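Local coordinates for protein fructosyl amine:oxygen oxidoreductase (Neosartorya fumigata, PDB 4WCT) that probably uses its bound FAD to oxidise fructosyl amines (Amadori products) with molecular oxygen, releasing the amine from the sugar, at residues V52-P57 / L195-V200; S27-G32 / H232-S237. One frame throughout, in Å; residues are numbered along the deposited sequence.

Interaction 1: V52-P57 / L195-V200. With FAD (flavin-adenine dinucleotide), chain C.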
loop_
_atom_site.group_PDB
_atom_site.type_symbol
_atom_site.label_atom_id
_atom_site.label_comp_id
_atom_site.label_asym_id
_atom_site.label_seq_id
_atom_site.Cartn_x
_atom_site.Cartn_y
_atom_site.Cartn_z
ATOM N N VAL A 52 -10.332 -10.822 -20.506
ATOM C CA VAL A 52 -9.928 -9.773 -19.554
ATOM C C VAL A 52 -8.785 -8.984 -20.175
ATOM O O VAL A 52 -7.793 -9.556 -20.632
ATOM C CB VAL A 52 -9.496 -10.412 -18.224
ATOM C CG1 VAL A 52 -9.067 -9.337 -17.238
ATOM C CG2 VAL A 52 -10.596 -11.275 -17.642
ATOM N N THR A 53 -8.883 -7.651 -20.113
ATOM C CA THR A 53 -7.868 -6.754 -20.624
ATOM C C THR A 53 -7.511 -5.767 -19.509
ATOM O O THR A 53 -8.408 -5.197 -18.920
ATOM C CB THR A 53 -8.395 -5.943 -21.818
ATOM O OG1 THR A 53 -8.769 -6.857 -22.857
ATOM C CG2 THR A 53 -7.316 -4.983 -22.332
ATOM N N VAL A 54 -6.212 -5.647 -19.230
ATOM C CA VAL A 54 -5.693 -4.767 -18.204
ATOM C C VAL A 54 -4.937 -3.619 -18.843
ATOM O O VAL A 54 -4.096 -3.845 -19.704
ATOM C CB VAL A 54 -4.751 -5.503 -17.247
ATOM C CG1 VAL A 54 -4.377 -4.589 -16.070
ATOM C CG2 VAL A 54 -5.386 -6.780 -16.735
ATOM N N LEU A 55 -5.304 -2.390 -18.484
ATOM C CA LEU A 55 -4.692 -1.198 -19.062
ATOM C C LEU A 55 -3.817 -0.485 -18.021
ATOM O O LEU A 55 -4.271 -0.267 -16.908
ATOM C CB LEU A 55 -5.759 -0.216 -19.503
ATOM C CG LEU A 55 -6.803 -0.720 -20.512
ATOM C CD1 LEU A 55 -7.935 0.277 -20.695
ATOM C CD2 LEU A 55 -6.077 -0.989 -21.818
ATOM N N ASP A 56 -2.610 -0.101 -18.398
ATOM C CA ASP A 56 -1.749 0.717 -17.500
ATOM C C ASP A 56 -0.870 1.604 -18.342
ATOM O O ASP A 56 -0.331 1.152 -19.350
ATOM C CB ASP A 56 -0.865 -0.225 -16.637
ATOM C CG ASP A 56 -0.362 0.431 -15.339
ATOM O OD1 ASP A 56 0.424 1.387 -15.416
ATOM O OD2 ASP A 56 -0.681 -0.097 -14.252
ATOM N N PRO A 57 -0.548 2.797 -17.849
ATOM C CA PRO A 57 0.382 3.633 -18.594
ATOM C C PRO A 57 1.811 3.122 -18.607
ATOM O O PRO A 57 2.635 3.607 -19.397
ATOM C CB PRO A 57 0.318 4.985 -17.840
ATOM C CG PRO A 57 -0.240 4.640 -16.495
ATOM C CD PRO A 57 -1.227 3.564 -16.787
ATOM N N LEU A 195 -2.123 -17.477 -18.182
ATOM C CA LEU A 195 -3.468 -18.007 -18.180
ATOM C C LEU A 195 -4.395 -17.313 -19.163
ATOM O O LEU A 195 -5.584 -17.617 -19.216
ATOM C CB LEU A 195 -4.061 -17.958 -16.780
ATOM C CG LEU A 195 -3.355 -18.813 -15.751
ATOM C CD1 LEU A 195 -3.997 -18.676 -14.381
ATOM C CD2 LEU A 195 -3.372 -20.283 -16.158
ATOM N N GLY A 196 -3.884 -16.270 -19.806
ATOM C CA GLY A 196 -4.548 -15.682 -20.988
ATOM C C GLY A 196 -5.068 -14.262 -20.876
ATOM O O GLY A 196 -5.714 -13.740 -21.822
ATOM N N VAL A 197 -4.781 -13.595 -19.758
ATOM C CA VAL A 197 -5.180 -12.174 -19.628
ATOM C C VAL A 197 -4.343 -11.355 -20.578
ATOM O O VAL A 197 -3.153 -11.593 -20.733
ATOM C CB VAL A 197 -4.983 -11.699 -18.164
ATOM C CG1 VAL A 197 -5.249 -10.194 -18.041
ATOM C CG2 VAL A 197 -5.881 -12.548 -17.269
ATOM N N ARG A 198 -4.964 -10.336 -21.182
ATOM C CA ARG A 198 -4.292 -9.441 -22.085
ATOM C C ARG A 198 -3.940 -8.124 -21.371
ATOM O O ARG A 198 -4.738 -7.603 -20.623
ATOM C CB ARG A 198 -5.195 -9.133 -23.274
ATOM C CG ARG A 198 -4.651 -8.030 -24.162
ATOM C CD ARG A 198 -5.103 -8.156 -25.618
ATOM N NE ARG A 198 -5.281 -6.847 -26.260
ATOM C CZ ARG A 198 -6.433 -6.175 -26.272
ATOM N NH1 ARG A 198 -7.507 -6.669 -25.645
ATOM N NH2 ARG A 198 -6.514 -5.009 -26.906
ATOM N N PHE A 199 -2.677 -7.767 -21.445
ATOM C CA PHE A 199 -2.147 -6.556 -20.799
ATOM C C PHE A 199 -1.746 -5.567 -21.875
ATOM O O PHE A 199 -0.990 -5.901 -22.791
ATOM C CB PHE A 199 -0.933 -6.910 -19.914
ATOM C CG PHE A 199 -1.300 -7.572 -18.620
ATOM C CD1 PHE A 199 -1.417 -8.952 -18.544
ATOM C CD2 PHE A 199 -1.413 -6.841 -17.456
ATOM C CE1 PHE A 199 -1.802 -9.561 -17.371
ATOM C CE2 PHE A 199 -1.705 -7.457 -16.256
ATOM C CZ PHE A 199 -1.870 -8.824 -16.207
ATOM N N VAL A 200 -2.334 -4.376 -21.817
ATOM C CA VAL A 200 -1.946 -3.255 -22.676
ATOM C C VAL A 200 -1.320 -2.152 -21.818
ATOM O O VAL A 200 -2.026 -1.470 -21.049
ATOM C CB VAL A 200 -3.182 -2.700 -23.381
ATOM C CG1 VAL A 200 -2.820 -1.486 -24.243
ATOM C CG2 VAL A 200 -3.852 -3.792 -24.194
HETATM P PA FAD C . -0.714 0.601 -6.962
HETATM O O1A FAD C . 0.047 -0.612 -6.511
HETATM O O2A FAD C . -0.125 1.969 -6.818
HETATM O O5B FAD C . -1.081 0.348 -8.469
HETATM C C5B FAD C . -1.814 1.341 -9.202
HETATM C C4B FAD C . -1.559 1.106 -10.687
HETATM O O4B FAD C . -2.464 1.953 -11.466
HETATM C C3B FAD C . -0.140 1.433 -11.139
HETATM O O3B FAD C . 0.490 0.323 -11.799
HETATM C C2B FAD C . -0.327 2.615 -12.095
HETATM O O2B FAD C . 0.652 2.733 -13.125
HETATM C C1B FAD C . -1.754 2.391 -12.599
HETATM N N9A FAD C . -2.365 3.641 -13.100
HETATM C C8A FAD C . -2.215 4.887 -12.614
HETATM N N7A FAD C . -2.882 5.780 -13.381
HETATM C C5A FAD C . -3.536 5.049 -14.321
HETATM C C6A FAD C . -4.362 5.370 -15.478
HETATM N N6A FAD C . -4.695 6.644 -15.751
HETATM N N1A FAD C . -4.745 4.340 -16.262
HETATM C C2A FAD C . -4.450 3.059 -16.007
HETATM N N3A FAD C . -3.659 2.702 -14.981
HETATM C C4A FAD C . -3.190 3.656 -14.140
HETATM N N1 FAD C . 0.968 -1.595 2.456
HETATM C C2 FAD C . 1.155 -2.717 3.238
HETATM O O2 FAD C . 0.287 -3.587 3.194
HETATM N N3 FAD C . 2.283 -2.910 3.925
HETATM C C4 FAD C . 3.238 -1.961 4.012
HETATM O O4 FAD C . 4.312 -2.094 4.662
HETATM C C4X FAD C . 3.095 -0.741 3.237
HETATM N N5 FAD C . 4.046 0.230 3.279
HETATM C C5X FAD C . 3.989 1.235 2.351
HETATM C C6 FAD C . 5.049 2.122 2.192
HETATM C C7 FAD C . 4.932 3.193 1.327
HETATM C C7M FAD C . 6.105 4.083 1.122
HETATM C C8 FAD C . 3.708 3.345 0.529
HETATM C C8M FAD C . 3.538 4.446 -0.452
HETATM C C9 FAD C . 2.698 2.418 0.601
HETATM C C9A FAD C . 2.767 1.395 1.524
HETATM N N10 FAD C . 1.701 0.503 1.669
HETATM C C10 FAD C . 1.891 -0.634 2.456
HETATM C "C1'" FAD C . 0.429 0.603 0.966
HETATM C "C2'" FAD C . 0.383 -0.235 -0.302
HETATM O "O2'" FAD C . 1.578 0.033 -1.021
HETATM C "C3'" FAD C . -0.852 0.179 -1.115
HETATM O "O3'" FAD C . -2.005 0.227 -0.262
HETATM C "C4'" FAD C . -1.101 -0.769 -2.291
HETATM O "O4'" FAD C . 0.132 -1.043 -2.953
HETATM C "C5'" FAD C . -2.048 -0.072 -3.259
HETATM O "O5'" FAD C . -2.329 -0.962 -4.339
HETATM P P FAD C . -3.116 -0.414 -5.629
HETATM O O1P FAD C . -3.223 -1.555 -6.614
HETATM O O2P FAD C . -4.351 0.291 -5.121
HETATM O O3P FAD C . -2.117 0.695 -6.218
HETATM O O HOH W 1 -8.388 -12.830 -21.414
#
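Val-54 lies against Phe-199 where strands 52-56 and 198-200 run parallel. Its CG2 sits over one face of the ring, offset toward the rim and 4.1 Å from the centroid, a CH-pi contact; it also meets Val-197 CG1 at 3.7 Å. With Phe-199 CG beside the backbone N (chi1 -76°), the ring lies alongside the valine, and CD2 comes within 3.6 Å of Val-54 CB.

Thr-53 and Arg-198 point the same way on the other side of the sheet. The arginine runs out with CG anti to its N (chi1 171°) and bends at chi3, which sets NH1 beside Thr-53 OG1 (3.1 Å, but too poorly angled for a hydrogen bond); Thr-53 CG2 lies over one guanidinium face. Four backbone bonds join the strands.

The Asp-56 carboxylate turns off from strand 198-200 and takes both hydroxyls of the adenosine ribose, O2B on OD1 (2.7 Å) and O3B on OD2 (2.8 Å). An acid ending the second parallel strand in this way is usual in Rossmann-type FAD-binding folds. Ala-33 N and His-58 N also bond to it; two grips on each oxygen fix its rotation, and the amides probably stabilise its charge.

Interaction 2: S27-G32 / H232-S237. With FAD (flavin-adenine dinucleotide), chain C.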
loop_
_atom_site.group_PDB
_atom_site.type_symbol
_atom_site.label_atom_id
_atom_site.label_comp_id
_atom_site.label_asym_id
_atom_site.label_seq_id
_atom_site.Cartn_x
_atom_site.Cartn_y
_atom_site.Cartn_z
ATOM N N SER A 27 -16.846 -9.577 -21.295
ATOM C CA SER A 27 -15.605 -8.825 -21.434
ATOM C C SER A 27 -15.417 -7.897 -20.227
ATOM O O SER A 27 -16.388 -7.335 -19.701
ATOM C CB SER A 27 -15.586 -8.015 -22.735
ATOM O OG SER A 27 -16.659 -7.094 -22.758
ATOM N N ILE A 28 -14.205 -7.961 -19.675
ATOM C CA ILE A 28 -13.809 -7.161 -18.533
ATOM C C ILE A 28 -12.588 -6.317 -18.850
ATOM O O ILE A 28 -11.632 -6.813 -19.453
ATOM C CB ILE A 28 -13.513 -8.076 -17.321
ATOM C CG1 ILE A 28 -14.772 -8.887 -16.992
ATOM C CG2 ILE A 28 -13.186 -7.223 -16.096
ATOM C CD1 ILE A 28 -14.513 -10.016 -16.057
ATOM N N ILE A 29 -12.614 -5.060 -18.399
ATOM C CA ILE A 29 -11.433 -4.178 -18.437
ATOM C C ILE A 29 -11.038 -3.837 -17.006
ATOM O O ILE A 29 -11.901 -3.598 -16.164
ATOM C CB ILE A 29 -11.706 -2.852 -19.192
ATOM C CG1 ILE A 29 -11.617 -3.069 -20.702
ATOM C CG2 ILE A 29 -10.722 -1.771 -18.790
ATOM C CD1 ILE A 29 -12.389 -2.021 -21.464
ATOM N N VAL A 30 -9.758 -4.028 -16.709
ATOM C CA VAL A 30 -9.189 -3.623 -15.418
ATOM C C VAL A 30 -8.279 -2.464 -15.678
ATOM O O VAL A 30 -7.380 -2.545 -16.528
ATOM C CB VAL A 30 -8.345 -4.754 -14.803
ATOM C CG1 VAL A 30 -7.610 -4.244 -13.549
ATOM C CG2 VAL A 30 -9.191 -6.013 -14.554
ATOM N N ILE A 31 -8.572 -1.336 -15.035
ATOM C CA ILE A 31 -7.762 -0.152 -15.156
ATOM C C ILE A 31 -6.776 -0.125 -13.983
ATOM O O ILE A 31 -7.153 0.107 -12.824
ATOM C CB ILE A 31 -8.628 1.128 -15.143
ATOM C CG1 ILE A 31 -9.742 1.083 -16.217
ATOM C CG2 ILE A 31 -7.776 2.368 -15.254
ATOM C CD1 ILE A 31 -10.797 2.156 -16.054
ATOM N N GLY A 32 -5.511 -0.291 -14.330
ATOM C CA GLY A 32 -4.402 -0.328 -13.380
ATOM C C GLY A 32 -3.865 -1.743 -13.150
ATOM O O GLY A 32 -4.555 -2.617 -12.591
ATOM N N HIS A 232 -18.060 -5.174 -21.020
ATOM C CA HIS A 232 -19.261 -5.414 -20.245
ATOM C C HIS A 232 -19.125 -5.028 -18.780
ATOM O O HIS A 232 -20.096 -4.583 -18.161
ATOM C CB HIS A 232 -19.683 -6.877 -20.346
ATOM C CG HIS A 232 -20.281 -7.233 -21.673
ATOM N ND1 HIS A 232 -19.708 -8.152 -22.526
ATOM C CD2 HIS A 232 -21.327 -6.700 -22.346
ATOM C CE1 HIS A 232 -20.396 -8.194 -23.654
ATOM N NE2 HIS A 232 -21.389 -7.332 -23.565
ATOM N N ARG A 233 -17.912 -5.150 -18.239
ATOM C CA ARG A 233 -17.636 -4.605 -16.889
ATOM C C ARG A 233 -16.277 -3.933 -16.857
ATOM O O ARG A 233 -15.386 -4.313 -17.599
ATOM C CB ARG A 233 -17.613 -5.683 -15.831
ATOM C CG ARG A 233 -18.915 -6.451 -15.623
ATOM C CD ARG A 233 -19.966 -5.540 -15.011
ATOM N NE ARG A 233 -21.138 -6.279 -14.551
ATOM C CZ ARG A 233 -22.125 -6.674 -15.353
ATOM N NH1 ARG A 233 -22.129 -6.302 -16.624
ATOM N NH2 ARG A 233 -23.175 -7.307 -14.850
ATOM N N THR A 234 -16.199 -2.834 -16.098
ATOM C CA THR A 234 -14.960 -2.065 -15.977
ATOM C C THR A 234 -14.596 -2.001 -14.507
ATOM O O THR A 234 -15.453 -1.694 -13.644
ATOM C CB THR A 234 -15.121 -0.653 -16.555
ATOM O OG1 THR A 234 -15.435 -0.759 -17.951
ATOM C CG2 THR A 234 -13.896 0.173 -16.352
ATOM N N ILE A 235 -13.362 -2.405 -14.202
ATOM C CA ILE A 235 -12.863 -2.367 -12.815
ATOM C C ILE A 235 -11.812 -1.277 -12.699
ATOM O O ILE A 235 -10.819 -1.292 -13.422
ATOM C CB ILE A 235 -12.259 -3.719 -12.414
ATOM C CG1 ILE A 235 -13.325 -4.825 -12.541
ATOM C CG2 ILE A 235 -11.703 -3.670 -10.983
ATOM C CD1 ILE A 235 -12.774 -6.214 -12.260
ATOM N N LEU A 236 -12.048 -0.310 -11.821
ATOM C CA LEU A 236 -11.101 0.767 -11.613
ATOM C C LEU A 236 -10.228 0.454 -10.403
ATOM O O LEU A 236 -10.709 0.503 -9.258
ATOM C CB LEU A 236 -11.836 2.089 -11.435
ATOM C CG LEU A 236 -11.002 3.337 -11.144
ATOM C CD1 LEU A 236 -9.871 3.576 -12.118
ATOM C CD2 LEU A 236 -11.878 4.587 -11.076
ATOM N N SER A 237 -8.980 0.092 -10.680
ATOM C CA SER A 237 -7.984 -0.281 -9.644
ATOM C C SER A 237 -6.678 0.375 -9.950
ATOM O O SER A 237 -5.634 -0.281 -10.009
ATOM C CB SER A 237 -7.834 -1.815 -9.545
ATOM O OG SER A 237 -7.497 -2.404 -10.795
HETATM P PA FAD C . -0.714 0.601 -6.962
HETATM O O1A FAD C . 0.047 -0.612 -6.511
HETATM O O2A FAD C . -0.125 1.969 -6.818
HETATM O O5B FAD C . -1.081 0.348 -8.469
HETATM C C5B FAD C . -1.814 1.341 -9.202
HETATM C C4B FAD C . -1.559 1.106 -10.687
HETATM O O4B FAD C . -2.464 1.953 -11.466
HETATM C C3B FAD C . -0.140 1.433 -11.139
HETATM O O3B FAD C . 0.490 0.323 -11.799
HETATM C C2B FAD C . -0.327 2.615 -12.095
HETATM O O2B FAD C . 0.652 2.733 -13.125
HETATM C C1B FAD C . -1.754 2.391 -12.599
HETATM N N9A FAD C . -2.365 3.641 -13.100
HETATM C C8A FAD C . -2.215 4.887 -12.614
HETATM N N7A FAD C . -2.882 5.780 -13.381
HETATM C C5A FAD C . -3.536 5.049 -14.321
HETATM C C6A FAD C . -4.362 5.370 -15.478
HETATM N N6A FAD C . -4.695 6.644 -15.751
HETATM N N1A FAD C . -4.745 4.340 -16.262
HETATM C C2A FAD C . -4.450 3.059 -16.007
HETATM N N3A FAD C . -3.659 2.702 -14.981
HETATM C C4A FAD C . -3.190 3.656 -14.140
HETATM N N1 FAD C . 0.968 -1.595 2.456
HETATM C C2 FAD C . 1.155 -2.717 3.238
HETATM O O2 FAD C . 0.287 -3.587 3.194
HETATM N N3 FAD C . 2.283 -2.910 3.925
HETATM C C4 FAD C . 3.238 -1.961 4.012
HETATM O O4 FAD C . 4.312 -2.094 4.662
HETATM C C4X FAD C . 3.095 -0.741 3.237
HETATM N N5 FAD C . 4.046 0.230 3.279
HETATM C C5X FAD C . 3.989 1.235 2.351
HETATM C C6 FAD C . 5.049 2.122 2.192
HETATM C C7 FAD C . 4.932 3.193 1.327
HETATM C C7M FAD C . 6.105 4.083 1.122
HETATM C C8 FAD C . 3.708 3.345 0.529
HETATM C C8M FAD C . 3.538 4.446 -0.452
HETATM C C9 FAD C . 2.698 2.418 0.601
HETATM C C9A FAD C . 2.767 1.395 1.524
HETATM N N10 FAD C . 1.701 0.503 1.669
HETATM C C10 FAD C . 1.891 -0.634 2.456
HETATM C "C1'" FAD C . 0.429 0.603 0.966
HETATM C "C2'" FAD C . 0.383 -0.235 -0.302
HETATM O "O2'" FAD C . 1.578 0.033 -1.021
HETATM C "C3'" FAD C . -0.852 0.179 -1.115
HETATM O "O3'" FAD C . -2.005 0.227 -0.262
HETATM C "C4'" FAD C . -1.101 -0.769 -2.291
HETATM O "O4'" FAD C . 0.132 -1.043 -2.953
HETATM C "C5'" FAD C . -2.048 -0.072 -3.259
HETATM O "O5'" FAD C . -2.329 -0.962 -4.339
HETATM P P FAD C . -3.116 -0.414 -5.629
HETATM O O1P FAD C . -3.223 -1.555 -6.614
HETATM O O2P FAD C . -4.351 0.291 -5.121
HETATM O O3P FAD C . -2.117 0.695 -6.218
#
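Ile-31 packs between strand 233-236 and the adenine of FAD. From its CB, which lies 3.7 Å from Ile-235 O and close to Leu-236 CD1, the side chain splits two ways. CG2, anti to the backbone N, reaches C2A of the adenine at 3.5 Å and has Leu-236 CD1 at 4.0 Å. The other branch starts beside the backbone N (chi1 -54°): CG1 passes near Ile-235 O, and the extended CD1 ends 3.7 Å from Thr-234 CG2, the two side chains crossing at an angle.

Strands 28-31 and 233-236 run parallel, with Ile-29 opposite Thr-234 and Ile-31 opposite Leu-236, and Ile-31 N bonds to Ile-235 O. At the FAD end, Ile-31 O accepts twice: Ser-237 N lies in the carbonyl plane at 2.8 Å, while Ser-237 OG comes from above that plane. At the far end Ser-27 OG accepts from His-232 N at 2.9 Å, and Ser-27 N makes a weak bond to the edge of the imidazole at ND1. Gly-32 CA packs against the adenine at N3A, and the residue opens a GxGxxG pattern consistent with a Rossmann-type dinucleotide site.

Strand 28-31 is flanked in the sheet by 233-236 and 52-56. Helix 35-46 packs on the face bearing Ile-28 and Ile-235, Leu-44 touching both and Thr-40 touching Ile-235; strands 208-214 and 217-223 lie on the face of Ile-31 and Thr-234.

Interactions 1 and 2 belong to one sheet, in the order 198-201, 52-56, 28-31, 233-236, with about 10 Å between their centres. The two inner strands join them: Thr-53 O and Val-30 N are 2.8 Å apart and Leu-55 N and Val-30 O 2.9 Å, both probable hydrogen bonds. Along the chain, interaction 1 is nested within the loop that interaction 2 closes. The ends of strands 28-31 and 52-56 meet FAD together, Asp-56 OD2 lying 3.7 Å from Gly-32 C. Pro-57 and Gly-32 both border the adenine, Pro-57 CD approaching FAD N3A to 3.1 Å. This fits a Rossmann-type fold holding the adenosine half of the cofactor.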